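Local coordinates for protein aldehyde dehydrogenase (Bartonella henselae, PDB 3I44) that probably oxidises aldehydes to carboxylic acids with NAD(P)+ as electron acceptor, at residues F28-G32 with S218-I224; G163-T169 with C190-P196. The protein carries 1 engineered substitution. One frame throughout, in Å; residues are numbered along the deposited sequence.

Interaction 1 of 2, residues F28-G32 with S218-I224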
loop_
_atom_site.group_PDB
_atom_site.type_symbol
_atom_site.label_atom_id
_atom_site.label_comp_id
_atom_site.label_asym_id
_atom_site.label_seq_id
_atom_site.Cartn_x
_atom_site.Cartn_y
_atom_site.Cartn_z
ATOM N N PHE A 28 31.774 2.907 1.502
ATOM C CA PHE A 28 30.458 2.294 1.268
ATOM C C PHE A 28 30.647 0.800 0.954
ATOM O O PHE A 28 31.721 0.403 0.541
ATOM C CB PHE A 28 29.740 2.980 0.106
ATOM C CG PHE A 28 29.522 4.466 0.294
ATOM C CD1 PHE A 28 29.340 5.016 1.544
ATOM C CD2 PHE A 28 29.470 5.307 -0.811
ATOM C CE1 PHE A 28 29.137 6.376 1.706
ATOM C CE2 PHE A 28 29.240 6.673 -0.662
ATOM C CZ PHE A 28 29.086 7.214 0.603
ATOM N N TYR A 29 29.629 -0.020 1.202
ATOM C CA TYR A 29 29.703 -1.455 0.915
ATOM C C TYR A 29 28.841 -1.733 -0.323
ATOM O O TYR A 29 27.587 -1.716 -0.277
ATOM C CB TYR A 29 29.285 -2.308 2.116
ATOM C CG TYR A 29 29.477 -3.802 1.906
ATOM C CD1 TYR A 29 30.735 -4.391 1.997
ATOM C CD2 TYR A 29 28.396 -4.621 1.634
ATOM C CE1 TYR A 29 30.920 -5.772 1.810
ATOM C CE2 TYR A 29 28.553 -5.985 1.460
ATOM C CZ TYR A 29 29.819 -6.558 1.531
ATOM O OH TYR A 29 29.956 -7.913 1.336
ATOM N N ILE A 30 29.527 -1.897 -1.456
ATOM C CA ILE A 30 28.863 -2.046 -2.734
ATOM C C ILE A 30 29.461 -3.255 -3.464
ATOM O O ILE A 30 30.672 -3.346 -3.623
ATOM C CB ILE A 30 28.976 -0.794 -3.614
ATOM C CG1 ILE A 30 28.403 0.438 -2.885
ATOM C CG2 ILE A 30 28.220 -1.039 -4.932
ATOM C CD1 ILE A 30 28.559 1.823 -3.624
ATOM N N ASN A 31 28.590 -4.180 -3.864
ATOM C CA ASN A 31 28.977 -5.350 -4.616
ATOM C C ASN A 31 30.069 -6.171 -3.930
ATOM O O ASN A 31 31.036 -6.581 -4.551
ATOM C CB ASN A 31 29.393 -4.939 -6.040
ATOM C CG ASN A 31 29.131 -6.032 -7.071
ATOM O OD1 ASN A 31 28.307 -6.939 -6.882
ATOM N ND2 ASN A 31 29.819 -5.932 -8.178
ATOM N N GLY A 32 29.897 -6.411 -2.635
ATOM C CA GLY A 32 30.793 -7.281 -1.889
ATOM C C GLY A 32 32.090 -6.651 -1.402
ATOM O O GLY A 32 32.894 -7.349 -0.834
ATOM N N SER A 218 27.802 -11.219 -3.647
ATOM C CA SER A 218 28.054 -9.840 -4.046
ATOM C C SER A 218 26.843 -9.127 -4.660
ATOM O O SER A 218 26.210 -9.602 -5.604
ATOM C CB SER A 218 29.244 -9.821 -5.021
ATOM O OG SER A 218 30.396 -10.326 -4.354
ATOM N N GLY A 219 26.507 -7.975 -4.113
ATOM C CA GLY A 219 25.450 -7.143 -4.677
ATOM C C GLY A 219 24.067 -7.382 -4.082
ATOM O O GLY A 219 23.126 -6.584 -4.326
ATOM N N VAL A 220 23.914 -8.465 -3.313
ATOM C CA VAL A 220 22.618 -8.747 -2.676
ATOM C C VAL A 220 22.287 -7.657 -1.656
ATOM O O VAL A 220 21.153 -7.148 -1.606
ATOM C CB VAL A 220 22.632 -10.144 -2.043
ATOM C CG1 VAL A 220 21.354 -10.424 -1.268
ATOM C CG2 VAL A 220 22.859 -11.212 -3.163
ATOM N N PHE A 221 23.279 -7.297 -0.850
ATOM C CA PHE A 221 23.116 -6.255 0.116
ATOM C C PHE A 221 24.148 -5.157 -0.119
ATOM O O PHE A 221 25.331 -5.434 -0.204
ATOM C CB PHE A 221 23.247 -6.819 1.544
ATOM C CG PHE A 221 23.304 -5.763 2.585
ATOM C CD1 PHE A 221 22.129 -5.208 3.101
ATOM C CD2 PHE A 221 24.539 -5.260 3.014
ATOM C CE1 PHE A 221 22.180 -4.188 4.045
ATOM C CE2 PHE A 221 24.609 -4.253 3.947
ATOM C CZ PHE A 221 23.430 -3.712 4.484
ATOM N N ASN A 222 23.688 -3.903 -0.164
ATOM C CA ASN A 222 24.581 -2.760 -0.395
ATOM C C ASN A 222 24.251 -1.640 0.581
ATOM O O ASN A 222 23.069 -1.403 0.891
ATOM C CB ASN A 222 24.451 -2.247 -1.844
ATOM C CG ASN A 222 24.614 -3.337 -2.853
ATOM O OD1 ASN A 222 25.730 -3.631 -3.283
ATOM N ND2 ASN A 222 23.484 -4.008 -3.216
ATOM N N LEU A 223 25.285 -0.968 1.085
ATOM C CA LEU A 223 25.124 0.108 2.045
ATOM C C LEU A 223 25.832 1.361 1.531
ATOM O O LEU A 223 27.031 1.315 1.203
ATOM C CB LEU A 223 25.637 -0.296 3.454
ATOM C CG LEU A 223 25.509 0.786 4.569
ATOM C CD1 LEU A 223 25.502 0.181 5.974
ATOM C CD2 LEU A 223 26.642 1.816 4.485
ATOM N N ILE A 224 25.070 2.442 1.414
ATOM C CA ILE A 224 25.625 3.764 1.147
ATOM C C ILE A 224 25.124 4.708 2.235
ATOM O O ILE A 224 23.971 4.615 2.658
ATOM C CB ILE A 224 25.243 4.325 -0.257
ATOM C CG1 ILE A 224 23.719 4.447 -0.407
ATOM C CG2 ILE A 224 25.871 3.469 -1.349
ATOM C CD1 ILE A 224 23.250 5.049 -1.712
HETATM O O HOH W 1 27.168 -6.572 -1.752
#
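Tyr-29 and Leu-223 form a single antiparallel hydrogen-bonded pair: Tyr-29 N donates to Leu-223 O at 2.9 Å and Leu-223 N to Tyr-29 O at 2.8 Å. This is the tight, buried part of the contact, with side chains packed around the two backbone bonds. The Phe-28 ring lays one face over the backbone of Ile-224, in a CH-pi contact with CA 4.3 Å from the ring centroid. Ile-224 CG2 meets both Phe-28 CD2 and, at 3.9 Å, Ile-30 CD1. The Tyr-29 side chain crosses that of Phe-221 at about a right angle and presents its ring edge to Phe-221 O, while its hydroxyl is hydrogen-bonded to Asp-212.

Beyond Ile-30 the strand pairing stops and a side chain replaces backbone as partner. Asn-222 CG lies beside its own backbone N (chi1 -52°), which brings OD1 up to Asn-31 N for a nearly straight 3.0 Å bond. ND2 donates to Gly-219 O, from above that carbonyl's plane, and to Met-192 O, so three bonds fix the rotation of the amide. Asn-31 and Ser-218 form the exposed side and touch there, Asn-31 OD1 to Ser-218 CB at 3.6 Å. A water bridges the gap between the chains: it accepts from Gly-32 N and Gly-219 N and donates to Phe-221 O.

The contact brings the N-terminal strand 23-30 against strand 221-223, an edge of the Rossmann-like sheet. Strand 191-195 flanks 221-223 across from it, helix 202-213 packs on Phe-221 and Leu-223, and helix 62-79 touches Phe-28, Asn-31 and Asn-222.

Interaction 2 of 2, residues G163-T169 with C190-P196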
loop_
_atom_site.group_PDB
_atom_site.type_symbol
_atom_site.label_atom_id
_atom_site.label_comp_id
_atom_site.label_asym_id
_atom_site.label_seq_id
_atom_site.Cartn_x
_atom_site.Cartn_y
_atom_site.Cartn_z
ATOM N N GLY A 163 11.418 -7.371 -6.091
ATOM C CA GLY A 163 12.531 -6.875 -6.911
ATOM C C GLY A 163 13.658 -6.264 -6.102
ATOM O O GLY A 163 13.989 -6.739 -5.018
ATOM N N VAL A 164 14.262 -5.201 -6.648
ATOM C CA VAL A 164 15.337 -4.497 -6.010
ATOM C C VAL A 164 14.681 -3.434 -5.158
ATOM O O VAL A 164 13.837 -2.720 -5.634
ATOM C CB VAL A 164 16.328 -3.864 -7.023
ATOM C CG1 VAL A 164 17.537 -3.324 -6.291
ATOM C CG2 VAL A 164 16.796 -4.871 -8.091
ATOM N N VAL A 165 15.057 -3.344 -3.884
ATOM C CA VAL A 165 14.370 -2.489 -2.937
ATOM C C VAL A 165 15.287 -1.509 -2.256
ATOM O O VAL A 165 16.495 -1.748 -2.072
ATOM C CB VAL A 165 13.590 -3.335 -1.906
ATOM C CG1 VAL A 165 12.673 -4.309 -2.676
ATOM C CG2 VAL A 165 14.551 -4.129 -0.991
ATOM N N GLY A 166 14.676 -0.392 -1.859
ATOM C CA GLY A 166 15.339 0.649 -1.062
ATOM C C GLY A 166 14.918 0.617 0.387
ATOM O O GLY A 166 13.725 0.578 0.703
ATOM N N LEU A 167 15.907 0.631 1.273
ATOM C CA LEU A 167 15.702 0.522 2.714
ATOM C C LEU A 167 16.296 1.731 3.393
ATOM O O LEU A 167 17.461 2.031 3.192
ATOM C CB LEU A 167 16.345 -0.758 3.261
ATOM C CG LEU A 167 16.018 -2.092 2.557
ATOM C CD1 LEU A 167 16.642 -3.280 3.276
ATOM C CD2 LEU A 167 14.464 -2.274 2.453
ATOM N N ILE A 168 15.503 2.416 4.223
ATOM C CA ILE A 168 15.971 3.634 4.895
ATOM C C ILE A 168 15.624 3.568 6.361
ATOM O O ILE A 168 14.456 3.357 6.716
ATOM C CB ILE A 168 15.374 4.923 4.282
ATOM C CG1 ILE A 168 15.819 5.083 2.836
ATOM C CG2 ILE A 168 15.749 6.184 5.130
ATOM C CD1 ILE A 168 15.068 6.195 2.069
ATOM N N THR A 169 16.649 3.683 7.209
ATOM C CA THR A 169 16.467 3.422 8.629
ATOM C C THR A 169 16.918 4.632 9.453
ATOM O O THR A 169 17.775 5.386 9.017
ATOM C CB THR A 169 17.269 2.189 9.052
ATOM O OG1 THR A 169 18.623 2.353 8.652
ATOM C CG2 THR A 169 16.719 0.908 8.412
ATOM N N CYS A 190 14.716 -10.770 -2.566
ATOM C CA CYS A 190 15.051 -9.426 -3.050
ATOM C C CYS A 190 16.517 -9.112 -2.851
ATOM O O CYS A 190 17.150 -9.680 -1.977
ATOM C CB CYS A 190 14.245 -8.366 -2.314
ATOM S SG CYS A 190 12.500 -8.448 -2.587
ATOM N N THR A 191 17.031 -8.164 -3.627
ATOM C CA THR A 191 18.311 -7.501 -3.355
ATOM C C THR A 191 17.983 -6.050 -2.947
ATOM O O THR A 191 16.829 -5.571 -3.100
ATOM C CB THR A 191 19.237 -7.559 -4.585
ATOM O OG1 THR A 191 18.625 -6.841 -5.651
ATOM C CG2 THR A 191 19.465 -9.036 -5.051
ATOM N N MET A 192 18.951 -5.341 -2.386
ATOM C CA MET A 192 18.606 -4.104 -1.648
ATOM C C MET A 192 19.738 -3.100 -1.547
ATOM O O MET A 192 20.903 -3.476 -1.569
ATOM C CB MET A 192 18.135 -4.435 -0.217
ATOM C CG MET A 192 19.187 -5.122 0.640
ATOM S SD MET A 192 18.489 -6.365 1.785
ATOM C CE MET A 192 18.080 -7.658 0.621
ATOM N N VAL A 193 19.358 -1.832 -1.422
ATOM C CA VAL A 193 20.261 -0.769 -1.019
ATOM C C VAL A 193 19.723 -0.160 0.267
ATOM O O VAL A 193 18.583 0.321 0.320
ATOM C CB VAL A 193 20.433 0.318 -2.089
ATOM C CG1 VAL A 193 21.413 1.432 -1.582
ATOM C CG2 VAL A 193 20.957 -0.311 -3.381
ATOM N N LEU A 194 20.548 -0.223 1.308
ATOM C CA LEU A 194 20.260 0.375 2.607
ATOM C C LEU A 194 20.999 1.714 2.741
ATOM O O LEU A 194 22.215 1.796 2.468
ATOM C CB LEU A 194 20.696 -0.563 3.728
ATOM C CG LEU A 194 20.693 -0.009 5.175
ATOM C CD1 LEU A 194 19.291 0.318 5.624
ATOM C CD2 LEU A 194 21.381 -0.964 6.155
ATOM N N LYS A 195 20.261 2.751 3.113
ATOM C CA LYS A 195 20.867 4.015 3.573
ATOM C C LYS A 195 20.535 4.199 5.039
ATOM O O LYS A 195 19.389 4.532 5.376
ATOM C CB LYS A 195 20.336 5.220 2.780
ATOM C CG LYS A 195 21.048 6.541 3.155
ATOM C CD LYS A 195 20.179 7.773 2.961
ATOM C CE LYS A 195 19.255 7.994 4.146
ATOM N NZ LYS A 195 19.985 8.251 5.428
ATOM N N PRO A 196 21.529 4.004 5.932
ATOM C CA PRO A 196 21.136 4.195 7.328
ATOM C C PRO A 196 21.143 5.664 7.722
ATOM O O PRO A 196 21.397 6.523 6.873
ATOM C CB PRO A 196 22.207 3.420 8.094
ATOM C CG PRO A 196 23.377 3.468 7.210
ATOM C CD PRO A 196 22.843 3.351 5.836
#
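Val-165 and Met-192 lie side by side and point the same way, with Val-165 CG2 3.7 Å from Met-192 CB. They share one face of the sheet with Leu-167 and Leu-194. The Met-192 chain sets out between its backbone N and carbonyl carbon (chi1 62°) and bends again further along, so its sulfur passes Leu-167 at a slant, SD to CD1 at 3.9 Å. Leu-194 leans back over the neighbouring strand: with CG opposite its own N (chi1 170°), CD1 comes to 3.9 Å from Leu-167 CB and also meets Thr-169, whose side chain it crosses at about a right angle. Thr-169 OG1 touches Pro-196 CA as well. Helix 174-188 covers this face through Leu-167, Thr-169 and Met-192.

On the other face Gly-166 puts no side chain beside Val-193, and helix 62-79 packs on Val-164, Thr-191 and Val-193. Both methyls of Val-164 pack obliquely on Thr-191 OG1, which is hydrogen-bonded to Ala-72 O. Lys-195 curls at chi3 and chi4, bringing CE 4.1 Å from Ile-168 CG2 and NZ 2.7 Å from Pro-196 O; NZ also bonds Gly-226 O.

Regular parallel pairing runs from Val-165 N to Thr-191 O through Lys-195 N to Leu-167 O at 2.9 Å, closing with a weak 3.4 Å bond from Thr-169 N to Lys-195 O. With helix 174-188 the strands make a beta-alpha-beta unit, probably of the Rossmann-like dinucleotide-binding domain of aldehyde dehydrogenases. The chemistry implies a buried sheet interior: apolar side chains line both faces, backbone pairing leaves Gly-163 O and Thr-191 N without partners in the model, and two carbonyl oxygens meet the lysine ammonium, with Glu-198 a long, weak ion-pair partner.

Interaction 2 lies within one sheet; interaction 1 brings strand 23-30, from a small separate sheet, against its strand 221-223. The two meet directly, for strand 221-223 lies beside strand 191-195, with Asn-222 O probably bonded to Leu-194 N and Val-220 O to Met-192 N. Their centres are about 10 Å apart, and along the chain interaction 2 is nested within the loop that interaction 1 closes. Interaction 2 is wholly buried, local in sequence and parallel throughout. Interaction 1 is mostly buried but reaches solvent at one end; it spans a long sequence gap, runs antiparallel, and supplements a single bridge with an asparagine amide and a water. Helix 62-79 touches both.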